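Local coordinates for protein trichothecene 3-O-acetyltransferase (Gibberella zeae, PDB 2RKV) that catalyses transfer of the acetyl group of acetyl-coenzyme A to the 3-hydroxyl of trichothecene mycotoxins, as a member of the BAHD acyltransferase superfamily, at residues A[47-52]-A[169-174]; A[209-214]-A[363-368]; A[286-291]-A[312-317]. All coordinates share one frame; numbering follows the deposited sequence. Where two conformers were deposited one is given.

Overall arrangement
Interaction 1 comes first along the chain and joins helices 35-52 and 161-176, about 37 and 39 Å, centre to centre, from interactions 2 and 3, across the centre of the chain. Interactions 2 and 3 are neighbours, with centres about 12 Å apart. Interaction 3 pairs the edge strand 310-318 of the seven-stranded sheet with strand 286-294, and its two strands fall between the two loops of interaction 2 in sequence. The two meet directly, Tyr314 OH lying 2.6 Å from Leu365 O in a probable hydrogen bond. Both reach the bound T-2 toxin, and Arg291 of interaction 3 also touches coenzyme A, whereas interaction 1 builds the helical flank of the N-terminal half.

Interaction 1: A[47-52]-A[169-174]; sequences KRFSEA and RLLSKA
Phe49 lays its ring against helix 161-176, with the backbone around Leu170 C under one face. At the far end of the ring, CZ meets Leu170 CB at 3.8 Å, and at its side CD1 meets Leu171 CB at 3.8 Å; both leucine side chains cross the phenylalanine at about a right angle. The ring reaches over because CG stands anti to the backbone N (chi1 -168°). Nearer the backbone, Phe49 CB touches Ala174 CB at 3.9 Å, and the small methyl leaves room for the phenylalanine where the helices cross, their axes 8.8 Å apart at 115°.

Beside this apolar patch Arg48 grips one oxygen side-on with two nitrogens. Its NE gives a 2.8 Å bond to Ala174 O, and NH1 a more bent one of 3.1 Å to the same atom, which lies in the guanidinium plane. NH1 also reaches Cys175 O weakly. Farther out, Met188 packs on Phe49 and Leu170, while Leu171 also packs on Phe42 and Leu46 of helix 35-52. Ala174 lies in the last turn of its helix, where carbonyls collect partial negative charge, so a cationic arginine probably steadies the helix end by satisfying the Ala174 carbonyl, while the buried ring supplies apolar contact.

Interaction 2: A[209-214]-A[363-368]; sequences DHQIVK and VSLTAD. With ZBA (12,13-Epoxytrichothec-9-ene-3,4,8,15-tetrol-4,15-diacetate-8-isovalerate), chain D.
The imidazole of His210 meets the carboxylate of Asp368 at its edge: ND1 donates to OD2 over 2.7 Å, nearly straight at 166°, and the oxygen lies in the ring plane and receives the proton on its syn lone pair. The two planes are turned 54° apart, and OD1 rests by His210 CB, 3.4 Å away. Asp368 turns back to the histidine because its CG sits between the backbone N and the carbonyl carbon (chi1 68°). Beyond the pair, the ring of Tyr314 meets the imidazole. Asp368 OD1 lies close to Glu288 OE1, consistent with a proton shared between the two acids.

Gln211 reaches across Leu365 at a slant, NE2 coming 3.8 Å from Leu365 CD2, but NE2 bonds outward to Asn311 OD1 and Tyr314 OH. Its backbone carries the join: Ser364 N donates to Gln211 O at 2.9 Å, approaching from above the carbonyl plane, in a single beta bridge that brings Ile212 beside Val363. These are two loops, one from the long connection between the five- and seven-stranded sheets, the other leading into strand 375-379.

Ala367 offers only a methyl, small enough for CB to fit 3.4 Å from His210 O and 3.8 Å from Val213 CG2. One water links His210 O with Asp368 N, another Lys214 N with Ala367 O. The second loop contains an ST turn, in which Ser364 OG accepts from Thr366 N, and the next residues, Leu365 and Thr366, line the toxin pocket: apolar Leu365 CD1 lies 3.6 Å from O15 of T-2, and Thr366 OG1 faces the methyl carbon C41 of another acetyl group.

Interaction 3: A[286-291]-A[312-317]; sequences PTEFCR and MTYHNS. With ZBA (12,13-Epoxytrichothec-9-ene-3,4,8,15-tetrol-4,15-diacetate-8-isovalerate), chain D.
Phe289 and His315 form the middle hydrogen-bonded pair of this antiparallel ladder, Phe289 N donating to His315 O at 2.8 Å. Phe289 O accepts in return from His315 N, and more weakly from the imidazole ND1. Arg291 and Thr313 repeat the pattern toward the substrate end, where the reciprocal bond from Thr313 N to Arg291 O is 2.8 Å.

This inner half is tightly packed. On the face of Phe289, Arg291 and His315, helices 261-277 and 327-335 cover the side chains. Arg291 runs extended, CG anti to the backbone N (chi1 -168°), beside Thr313. Its NH2 forms salt bridges with Asp262 and Asp263, and NH1 reaches Thr313 OG1 through a water, which holds the guanidinium in place; the Arg291 side chain also touches coenzyme A. On the other face Cys290 SG meets the edge of the Tyr314 ring, 3.7 Å from CD2, as suits a large, polarisable sulfur on a short side chain. Met312 lies at the toxin, though its two conformers leave the exact SD position doubtful.

The loose side is confined to exposed Pro286 and Asn316. Asn316 lies beside Glu288, pointing the same way, and its ND2 gives a long 3.3 Å bond to the anti side of Glu288 OE2. The backbone ladder stays regular here, Thr287 and Ser317 exchanging paired bonds; beta-branched Thr287 suits a strand, and its OG1 bonds to Thr373 O and Trp270 NE1.

The backbone bonds hold edge strand 310-318 to strand 286-294, while the aspartates compensate the buried charge and probably fix the direction of the Arg291 side chain beside the cofactor.

Interaction 1: A[47-52]-A[169-174]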
loop_
_atom_site.group_PDB
_atom_site.type_symbol
_atom_site.label_atom_id
_atom_site.label_comp_id
_atom_site.label_asym_id
_atom_site.label_seq_id
_atom_site.Cartn_x
_atom_site.Cartn_y
_atom_site.Cartn_z
ATOM N N LYS A 47 -17.876 9.189 -15.005
ATOM C CA LYS A 47 -19.142 9.910 -14.883
ATOM C C LYS A 47 -20.213 9.055 -14.192
ATOM O O LYS A 47 -20.837 9.506 -13.234
ATOM C CB LYS A 47 -19.629 10.391 -16.257
ATOM C CG LYS A 47 -20.884 11.248 -16.196
ATOM C CD LYS A 47 -21.174 11.888 -17.553
ATOM C CE LYS A 47 -22.542 12.549 -17.562
ATOM N N ARG A 48 -20.419 7.831 -14.681
ATOM C CA ARG A 48 -21.397 6.910 -14.084
ATOM C C ARG A 48 -21.116 6.626 -12.614
ATOM O O ARG A 48 -22.030 6.603 -11.785
ATOM C CB ARG A 48 -21.426 5.592 -14.852
ATOM C CG ARG A 48 -22.177 5.695 -16.149
ATOM C CD ARG A 48 -22.593 4.317 -16.610
ATOM N NE ARG A 48 -21.475 3.680 -17.273
ATOM C CZ ARG A 48 -21.267 3.727 -18.580
ATOM N NH1 ARG A 48 -20.213 3.118 -19.098
ATOM N NH2 ARG A 48 -22.117 4.379 -19.366
ATOM N N PHE A 49 -19.844 6.415 -12.297
ATOM C CA PHE A 49 -19.442 6.117 -10.930
ATOM C C PHE A 49 -19.770 7.307 -10.018
ATOM O O PHE A 49 -20.349 7.134 -8.936
ATOM C CB PHE A 49 -17.948 5.777 -10.921
ATOM C CG PHE A 49 -17.443 5.169 -9.627
ATOM C CD1 PHE A 49 -16.071 4.990 -9.445
ATOM C CD2 PHE A 49 -18.313 4.766 -8.613
ATOM C CE1 PHE A 49 -15.565 4.427 -8.269
ATOM C CE2 PHE A 49 -17.810 4.200 -7.426
ATOM C CZ PHE A 49 -16.432 4.024 -7.271
ATOM N N SER A 50 -19.423 8.510 -10.476
ATOM C CA SER A 50 -19.670 9.746 -9.721
ATOM C C SER A 50 -21.157 9.994 -9.497
ATOM O O SER A 50 -21.571 10.484 -8.444
ATOM C CB SER A 50 -19.076 10.955 -10.454
ATOM O OG SER A 50 -17.688 10.788 -10.632
ATOM N N GLU A 51 -21.962 9.647 -10.496
ATOM C CA GLU A 51 -23.404 9.801 -10.371
ATOM C C GLU A 51 -23.946 8.854 -9.304
ATOM O O GLU A 51 -24.779 9.252 -8.482
ATOM C CB GLU A 51 -24.089 9.588 -11.725
ATOM C CG GLU A 51 -23.813 10.724 -12.697
ATOM C CD GLU A 51 -24.254 10.429 -14.118
ATOM O OE1 GLU A 51 -24.356 9.237 -14.494
ATOM O OE2 GLU A 51 -24.483 11.401 -14.868
ATOM N N ALA A 52 -23.437 7.619 -9.299
ATOM C CA ALA A 52 -23.844 6.603 -8.327
ATOM C C ALA A 52 -23.343 6.893 -6.903
ATOM O O ALA A 52 -24.087 6.732 -5.932
ATOM C CB ALA A 52 -23.383 5.222 -8.788
ATOM N N ARG A 169 -12.319 -1.391 -8.305
ATOM C CA ARG A 169 -13.192 -2.482 -8.729
ATOM C C ARG A 169 -14.538 -1.947 -9.228
ATOM O O ARG A 169 -15.032 -2.366 -10.279
ATOM C CB ARG A 169 -13.393 -3.460 -7.565
ATOM C CG ARG A 169 -14.346 -4.617 -7.821
ATOM C CD ARG A 169 -14.045 -5.781 -6.875
ATOM N NE ARG A 169 -14.166 -5.420 -5.460
ATOM C CZ ARG A 169 -13.144 -5.302 -4.608
ATOM N NH1 ARG A 169 -13.377 -4.985 -3.340
ATOM N NH2 ARG A 169 -11.894 -5.506 -5.007
ATOM N N LEU A 170 -15.131 -1.030 -8.464
ATOM C CA LEU A 170 -16.414 -0.442 -8.858
ATOM C C LEU A 170 -16.249 0.483 -10.058
ATOM O O LEU A 170 -17.137 0.573 -10.916
ATOM C CB LEU A 170 -17.069 0.301 -7.694
ATOM C CG LEU A 170 -17.556 -0.571 -6.524
ATOM C CD1 LEU A 170 -18.471 0.246 -5.619
ATOM C CD2 LEU A 170 -18.299 -1.824 -7.029
ATOM N N LEU A 171 -15.110 1.170 -10.138
ATOM C CA LEU A 171 -14.849 1.969 -11.330
ATOM C C LEU A 171 -14.837 1.052 -12.563
ATOM O O LEU A 171 -15.396 1.410 -13.608
ATOM C CB LEU A 171 -13.545 2.760 -11.211
ATOM C CG LEU A 171 -13.049 3.460 -12.486
ATOM C CD1 LEU A 171 -14.103 4.434 -13.050
ATOM C CD2 LEU A 171 -11.722 4.173 -12.216
ATOM N N SER A 172 -14.231 -0.135 -12.447
ATOM C CA SER A 172 -14.231 -1.065 -13.581
ATOM C C SER A 172 -15.660 -1.448 -13.988
ATOM O O SER A 172 -15.998 -1.426 -15.174
ATOM C CB SER A 172 -13.391 -2.315 -13.301
ATOM O OG SER A 172 -13.244 -3.077 -14.495
ATOM N N LYS A 173 -16.498 -1.759 -13.000
ATOM C CA LYS A 173 -17.919 -2.040 -13.254
ATOM C C LYS A 173 -18.569 -0.872 -13.984
ATOM O O LYS A 173 -19.274 -1.054 -14.975
ATOM C CB LYS A 173 -18.678 -2.279 -11.949
ATOM C CG LYS A 173 -18.398 -3.626 -11.294
ATOM C CD LYS A 173 -19.510 -3.958 -10.299
ATOM C CE LYS A 173 -19.333 -5.352 -9.703
ATOM N NZ LYS A 173 -20.548 -5.739 -8.904
ATOM N N ALA A 174 -18.328 0.332 -13.480
ATOM C CA ALA A 174 -18.950 1.531 -14.046
ATOM C C ALA A 174 -18.528 1.733 -15.504
ATOM O O ALA A 174 -19.354 2.090 -16.343
ATOM C CB ALA A 174 -18.616 2.747 -13.212
#

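Interaction 2: A[209-214]-A[363-368]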
loop_
_atom_site.group_PDB
_atom_site.type_symbol
_atom_site.label_atom_id
_atom_site.label_comp_id
_atom_site.label_asym_id
_atom_site.label_seq_id
_atom_site.Cartn_x
_atom_site.Cartn_y
_atom_site.Cartn_z
ATOM N N ASP A 209 1.370 0.736 21.830
ATOM C CA ASP A 209 2.807 0.495 21.859
ATOM C C ASP A 209 3.349 0.705 20.441
ATOM O O ASP A 209 2.711 0.287 19.466
ATOM C CB ASP A 209 3.103 -0.950 22.290
ATOM C CG ASP A 209 3.042 -1.158 23.809
ATOM O OD1 ASP A 209 2.845 -0.192 24.581
ATOM O OD2 ASP A 209 3.210 -2.326 24.227
ATOM N N HIS A 210 4.511 1.353 20.327
ATOM C CA HIS A 210 5.192 1.578 19.038
ATOM C C HIS A 210 4.471 2.568 18.120
ATOM O O HIS A 210 4.837 2.699 16.947
ATOM C CB HIS A 210 5.420 0.268 18.270
ATOM C CG HIS A 210 5.896 -0.861 19.127
ATOM N ND1 HIS A 210 7.138 -0.866 19.721
ATOM C CD2 HIS A 210 5.296 -2.019 19.492
ATOM C CE1 HIS A 210 7.285 -1.980 20.416
ATOM N NE2 HIS A 210 6.185 -2.697 20.294
ATOM N N GLN A 211 3.468 3.271 18.649
ATOM C CA GLN A 211 2.660 4.166 17.800
ATOM C C GLN A 211 2.606 5.622 18.253
ATOM O O GLN A 211 1.986 6.461 17.595
ATOM C CB GLN A 211 1.255 3.600 17.610
ATOM C CG GLN A 211 1.281 2.237 16.920
ATOM C CD GLN A 211 -0.092 1.646 16.710
ATOM O OE1 GLN A 211 -0.980 1.788 17.551
ATOM N NE2 GLN A 211 -0.269 0.958 15.580
ATOM N N ILE A 212 3.256 5.924 19.374
ATOM C CA ILE A 212 3.333 7.294 19.851
ATOM C C ILE A 212 4.802 7.693 19.946
ATOM O O ILE A 212 5.592 7.038 20.634
ATOM C CB ILE A 212 2.609 7.479 21.205
ATOM C CG1 ILE A 212 1.146 7.034 21.093
ATOM C CG2 ILE A 212 2.679 8.953 21.649
ATOM C CD1 ILE A 212 0.435 6.911 22.424
ATOM N N VAL A 213 5.161 8.750 19.225
ATOM C CA VAL A 213 6.532 9.262 19.214
ATOM C C VAL A 213 6.863 9.809 20.604
ATOM O O VAL A 213 6.044 10.496 21.225
ATOM C CB VAL A 213 6.715 10.351 18.115
ATOM C CG1 VAL A 213 8.069 11.047 18.242
ATOM C CG2 VAL A 213 6.565 9.745 16.724
ATOM N N LYS A 214 8.045 9.450 21.100
ATOM C CA LYS A 214 8.552 9.932 22.382
ATOM C C LYS A 214 9.939 10.510 22.151
ATOM O O LYS A 214 10.683 10.030 21.287
ATOM C CB LYS A 214 8.612 8.798 23.403
ATOM C CG LYS A 214 7.251 8.306 23.879
ATOM C CD LYS A 214 7.382 7.225 24.944
ATOM C CE LYS A 214 7.794 5.892 24.335
ATOM N NZ LYS A 214 8.021 4.855 25.379
ATOM N N VAL A 363 1.295 10.799 16.900
ATOM C CA VAL A 363 0.892 9.443 16.541
ATOM C C VAL A 363 1.444 9.055 15.165
ATOM O O VAL A 363 1.297 9.795 14.173
ATOM C CB VAL A 363 -0.648 9.266 16.603
ATOM C CG1 VAL A 363 -1.026 7.803 16.430
ATOM C CG2 VAL A 363 -1.203 9.806 17.930
ATOM N N SER A 364 2.089 7.891 15.110
ATOM C CA SER A 364 2.664 7.399 13.868
ATOM C C SER A 364 2.698 5.885 13.903
ATOM O O SER A 364 3.095 5.292 14.906
ATOM C CB SER A 364 4.081 7.936 13.669
ATOM O OG SER A 364 4.680 7.346 12.527
ATOM N N LEU A 365 2.280 5.272 12.801
ATOM C CA LEU A 365 2.343 3.814 12.655
ATOM C C LEU A 365 3.779 3.281 12.689
ATOM O O LEU A 365 3.997 2.076 12.868
ATOM C CB LEU A 365 1.651 3.381 11.361
ATOM C CG LEU A 365 0.134 3.608 11.331
ATOM C CD1 LEU A 365 -0.383 3.594 9.897
ATOM C CD2 LEU A 365 -0.606 2.585 12.197
ATOM N N THR A 366 4.755 4.169 12.504
ATOM C CA THR A 366 6.163 3.767 12.561
ATOM C C THR A 366 6.942 4.602 13.577
ATOM O O THR A 366 8.123 4.902 13.370
ATOM C CB THR A 366 6.851 3.849 11.186
ATOM O OG1 THR A 366 6.744 5.188 10.684
ATOM C CG2 THR A 366 6.231 2.852 10.198
ATOM N N ALA A 367 6.274 4.933 14.684
ATOM C CA ALA A 367 6.788 5.849 15.713
ATOM C C ALA A 367 8.161 5.496 16.290
ATOM O O ALA A 367 8.930 6.398 16.652
ATOM C CB ALA A 367 5.777 5.997 16.838
ATOM N N ASP A 368 8.467 4.204 16.394
ATOM C CA ASP A 368 9.770 3.788 16.912
ATOM C C ASP A 368 10.576 2.897 15.956
ATOM O O ASP A 368 11.501 2.195 16.377
ATOM C CB ASP A 368 9.638 3.173 18.314
ATOM C CG ASP A 368 8.895 1.838 18.332
ATOM O OD1 ASP A 368 8.538 1.293 17.267
ATOM O OD2 ASP A 368 8.662 1.331 19.446
HETATM O O18 ZBA D . 6.982 5.853 5.526
HETATM C C44 ZBA D . 6.161 6.640 5.283
HETATM C C45 ZBA D . 6.171 8.072 5.680
HETATM C C46 ZBA D . 6.497 8.941 4.556
HETATM C C48 ZBA D . 7.792 8.609 4.019
HETATM C C47 ZBA D . 6.647 10.405 4.836
HETATM O O17 ZBA D . 5.089 6.318 4.552
HETATM C C31 ZBA D . 4.993 5.050 3.883
HETATM C C30 ZBA D . 4.461 3.983 4.779
HETATM C C32 ZBA D . 4.185 5.306 2.667
HETATM C C39 ZBA D . 4.815 6.281 1.698
HETATM C C33 ZBA D . 3.024 4.757 2.490
HETATM C C34 ZBA D . 2.388 3.811 3.435
HETATM O O10 ZBA D . 2.679 2.507 2.892
HETATM C C29 ZBA D . 2.939 3.881 4.873
HETATM C C38 ZBA D . 2.383 5.138 5.534
HETATM O O12 ZBA D . 3.266 5.599 6.544
HETATM C C40 ZBA D . 2.814 6.111 7.677
HETATM C C41 ZBA D . 3.968 6.539 8.553
HETATM O O13 ZBA D . 1.729 6.213 7.998
HETATM C C28 ZBA D . 2.469 2.594 5.673
HETATM C C37 ZBA D . 2.822 2.626 7.173
HETATM C C35 ZBA D . 3.049 1.390 4.943
HETATM C C25 ZBA D . 2.296 1.407 3.664
HETATM C C36 ZBA D . 4.202 0.599 5.267
HETATM O O11 ZBA D . 2.928 0.161 5.673
HETATM C C27 ZBA D . 0.948 2.334 5.412
HETATM C C26 ZBA D . 0.882 1.500 4.146
HETATM O O16 ZBA D . 0.017 2.031 3.182
HETATM O O14 ZBA D . 0.506 1.513 6.498
HETATM C C42 ZBA D . -0.730 1.441 6.978
HETATM O O15 ZBA D . -1.024 0.732 7.885
HETATM C C43 ZBA D . -1.635 2.273 6.229
HETATM O O HOH W 1 6.930 1.936 15.142
HETATM O O HOH W 2 9.546 7.595 19.251
#

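Interaction 3: A[286-291]-A[312-317]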
loop_
_atom_site.group_PDB
_atom_site.type_symbol
_atom_site.label_atom_id
_atom_site.label_comp_id
_atom_site.label_asym_id
_atom_site.label_seq_id
_atom_site.Cartn_x
_atom_site.Cartn_y
_atom_site.Cartn_z
ATOM N N PRO A 286 19.004 -3.954 17.912
ATOM C CA PRO A 286 17.564 -4.228 17.837
ATOM C C PRO A 286 17.054 -4.110 16.407
ATOM O O PRO A 286 17.598 -3.333 15.611
ATOM C CB PRO A 286 16.946 -3.134 18.716
ATOM C CG PRO A 286 18.078 -2.708 19.636
ATOM C CD PRO A 286 19.298 -2.804 18.787
ATOM N N THR A 287 16.042 -4.912 16.088
ATOM C CA THR A 287 15.357 -4.818 14.801
ATOM C C THR A 287 13.860 -4.978 15.014
ATOM O O THR A 287 13.413 -5.871 15.745
ATOM C CB THR A 287 15.887 -5.828 13.741
ATOM O OG1 THR A 287 15.135 -5.692 12.522
ATOM C CG2 THR A 287 15.800 -7.275 14.215
ATOM N N GLU A 288 13.091 -4.093 14.381
ATOM C CA GLU A 288 11.637 -4.156 14.470
ATOM C C GLU A 288 11.030 -4.359 13.087
ATOM O O GLU A 288 11.351 -3.628 12.156
ATOM C CB GLU A 288 11.073 -2.890 15.105
ATOM C CG GLU A 288 9.571 -2.974 15.401
ATOM C CD GLU A 288 9.036 -1.705 16.024
ATOM O OE1 GLU A 288 9.242 -0.623 15.434
ATOM O OE2 GLU A 288 8.395 -1.787 17.093
ATOM N N PHE A 289 10.189 -5.381 12.960
ATOM C CA PHE A 289 9.387 -5.578 11.744
ATOM C C PHE A 289 8.027 -4.929 11.994
ATOM O O PHE A 289 7.369 -5.233 12.999
ATOM C CB PHE A 289 9.198 -7.074 11.461
ATOM C CG PHE A 289 8.719 -7.389 10.063
ATOM C CD1 PHE A 289 9.617 -7.803 9.090
ATOM C CD2 PHE A 289 7.360 -7.292 9.722
ATOM C CE1 PHE A 289 9.185 -8.128 7.791
ATOM C CE2 PHE A 289 6.921 -7.603 8.413
ATOM C CZ PHE A 289 7.833 -8.016 7.457
ATOM N N CYS A 290 7.615 -4.037 11.085
ATOM C CA CYS A 290 6.305 -3.399 11.171
ATOM C C CYS A 290 5.511 -3.898 9.971
ATOM O O CYS A 290 5.898 -3.633 8.826
ATOM C CB CYS A 290 6.442 -1.873 11.088
ATOM S SG CYS A 290 7.568 -1.130 12.321
ATOM N N ARG A 291 4.427 -4.625 10.230
ATOM C CA ARG A 291 3.647 -5.255 9.149
ATOM C C ARG A 291 2.247 -4.648 9.041
ATOM O O ARG A 291 1.505 -4.645 10.013
ATOM C CB ARG A 291 3.528 -6.764 9.397
ATOM C CG ARG A 291 3.007 -7.552 8.210
ATOM C CD ARG A 291 2.575 -8.954 8.638
ATOM N NE ARG A 291 2.467 -9.896 7.523
ATOM C CZ ARG A 291 2.223 -11.197 7.685
ATOM N NH1 ARG A 291 2.062 -11.677 8.915
ATOM N NH2 ARG A 291 2.141 -12.007 6.634
ATOM N N MET A 312 -0.920 -1.919 12.152
ATOM C CA MET A 312 0.331 -2.648 11.979
ATOM C C MET A 312 0.439 -3.697 13.077
ATOM O O MET A 312 -0.178 -3.548 14.138
ATOM C CB MET A 312 1.536 -1.708 12.112
ATOM C CG MET A 312 1.469 -0.422 11.296
ATOM S SD MET A 312 1.581 -0.697 9.524
ATOM C CE MET A 312 3.275 -1.234 9.369
ATOM N N THR A 313 1.226 -4.735 12.825
ATOM C CA THR A 313 1.715 -5.587 13.908
ATOM C C THR A 313 3.214 -5.291 14.027
ATOM O O THR A 313 3.884 -4.971 13.036
ATOM C CB THR A 313 1.434 -7.098 13.698
ATOM O OG1 THR A 313 2.053 -7.551 12.490
ATOM C CG2 THR A 313 -0.073 -7.380 13.657
ATOM N N TYR A 314 3.731 -5.377 15.251
ATOM C CA TYR A 314 5.123 -5.027 15.537
ATOM C C TYR A 314 5.829 -6.223 16.135
ATOM O O TYR A 314 5.267 -6.926 16.978
ATOM C CB TYR A 314 5.207 -3.832 16.499
ATOM C CG TYR A 314 4.478 -2.621 15.955
ATOM C CD1 TYR A 314 3.160 -2.358 16.324
ATOM C CD2 TYR A 314 5.093 -1.770 15.032
ATOM C CE1 TYR A 314 2.465 -1.268 15.791
ATOM C CE2 TYR A 314 4.411 -0.676 14.502
ATOM C CZ TYR A 314 3.103 -0.438 14.877
ATOM O OH TYR A 314 2.430 0.647 14.353
ATOM N N HIS A 315 7.063 -6.433 15.693
ATOM C CA HIS A 315 7.838 -7.617 16.058
ATOM C C HIS A 315 9.262 -7.177 16.336
ATOM O O HIS A 315 9.961 -6.712 15.441
ATOM C CB HIS A 315 7.769 -8.652 14.931
ATOM C CG HIS A 315 6.370 -8.933 14.472
ATOM N ND1 HIS A 315 5.711 -8.136 13.557
ATOM C CD2 HIS A 315 5.493 -9.896 14.836
ATOM C CE1 HIS A 315 4.492 -8.615 13.361
ATOM N NE2 HIS A 315 4.331 -9.676 14.130
ATOM N N ASN A 316 9.669 -7.297 17.597
ATOM C CA ASN A 316 10.968 -6.801 18.037
ATOM C C ASN A 316 11.911 -7.935 18.399
ATOM O O ASN A 316 11.538 -8.869 19.115
ATOM C CB ASN A 316 10.795 -5.831 19.204
ATOM C CG ASN A 316 10.140 -4.536 18.775
ATOM O OD1 ASN A 316 10.810 -3.624 18.308
ATOM N ND2 ASN A 316 8.822 -4.464 18.907
ATOM N N SER A 317 13.129 -7.850 17.880
ATOM C CA SER A 317 14.158 -8.862 18.119
ATOM C C SER A 317 15.518 -8.196 17.930
ATOM O O SER A 317 15.639 -6.975 18.107
ATOM C CB SER A 317 13.964 -10.052 17.164
ATOM O OG SER A 317 14.835 -11.144 17.467
HETATM O O18 ZBA D . 6.982 5.853 5.526
HETATM C C44 ZBA D . 6.161 6.640 5.283
HETATM C C45 ZBA D . 6.171 8.072 5.680
HETATM C C46 ZBA D . 6.497 8.941 4.556
HETATM C C48 ZBA D . 7.792 8.609 4.019
HETATM C C47 ZBA D . 6.647 10.405 4.836
HETATM O O17 ZBA D . 5.089 6.318 4.552
HETATM C C31 ZBA D . 4.993 5.050 3.883
HETATM C C30 ZBA D . 4.461 3.983 4.779
HETATM C C32 ZBA D . 4.185 5.306 2.667
HETATM C C39 ZBA D . 4.815 6.281 1.698
HETATM C C33 ZBA D . 3.024 4.757 2.490
HETATM C C34 ZBA D . 2.388 3.811 3.435
HETATM O O10 ZBA D . 2.679 2.507 2.892
HETATM C C29 ZBA D . 2.939 3.881 4.873
HETATM C C38 ZBA D . 2.383 5.138 5.534
HETATM O O12 ZBA D . 3.266 5.599 6.544
HETATM C C40 ZBA D . 2.814 6.111 7.677
HETATM C C41 ZBA D . 3.968 6.539 8.553
HETATM O O13 ZBA D . 1.729 6.213 7.998
HETATM C C28 ZBA D . 2.469 2.594 5.673
HETATM C C37 ZBA D . 2.822 2.626 7.173
HETATM C C35 ZBA D . 3.049 1.390 4.943
HETATM C C25 ZBA D . 2.296 1.407 3.664
HETATM C C36 ZBA D . 4.202 0.599 5.267
HETATM O O11 ZBA D . 2.928 0.161 5.673
HETATM C C27 ZBA D . 0.948 2.334 5.412
HETATM C C26 ZBA D . 0.882 1.500 4.146
HETATM O O16 ZBA D . 0.017 2.031 3.182
HETATM O O14 ZBA D . 0.506 1.513 6.498
HETATM C C42 ZBA D . -0.730 1.441 6.978
HETATM O O15 ZBA D . -1.024 0.732 7.885
HETATM C C43 ZBA D . -1.635 2.273 6.229
HETATM O O HOH W 3 1.736 -10.255 11.486
#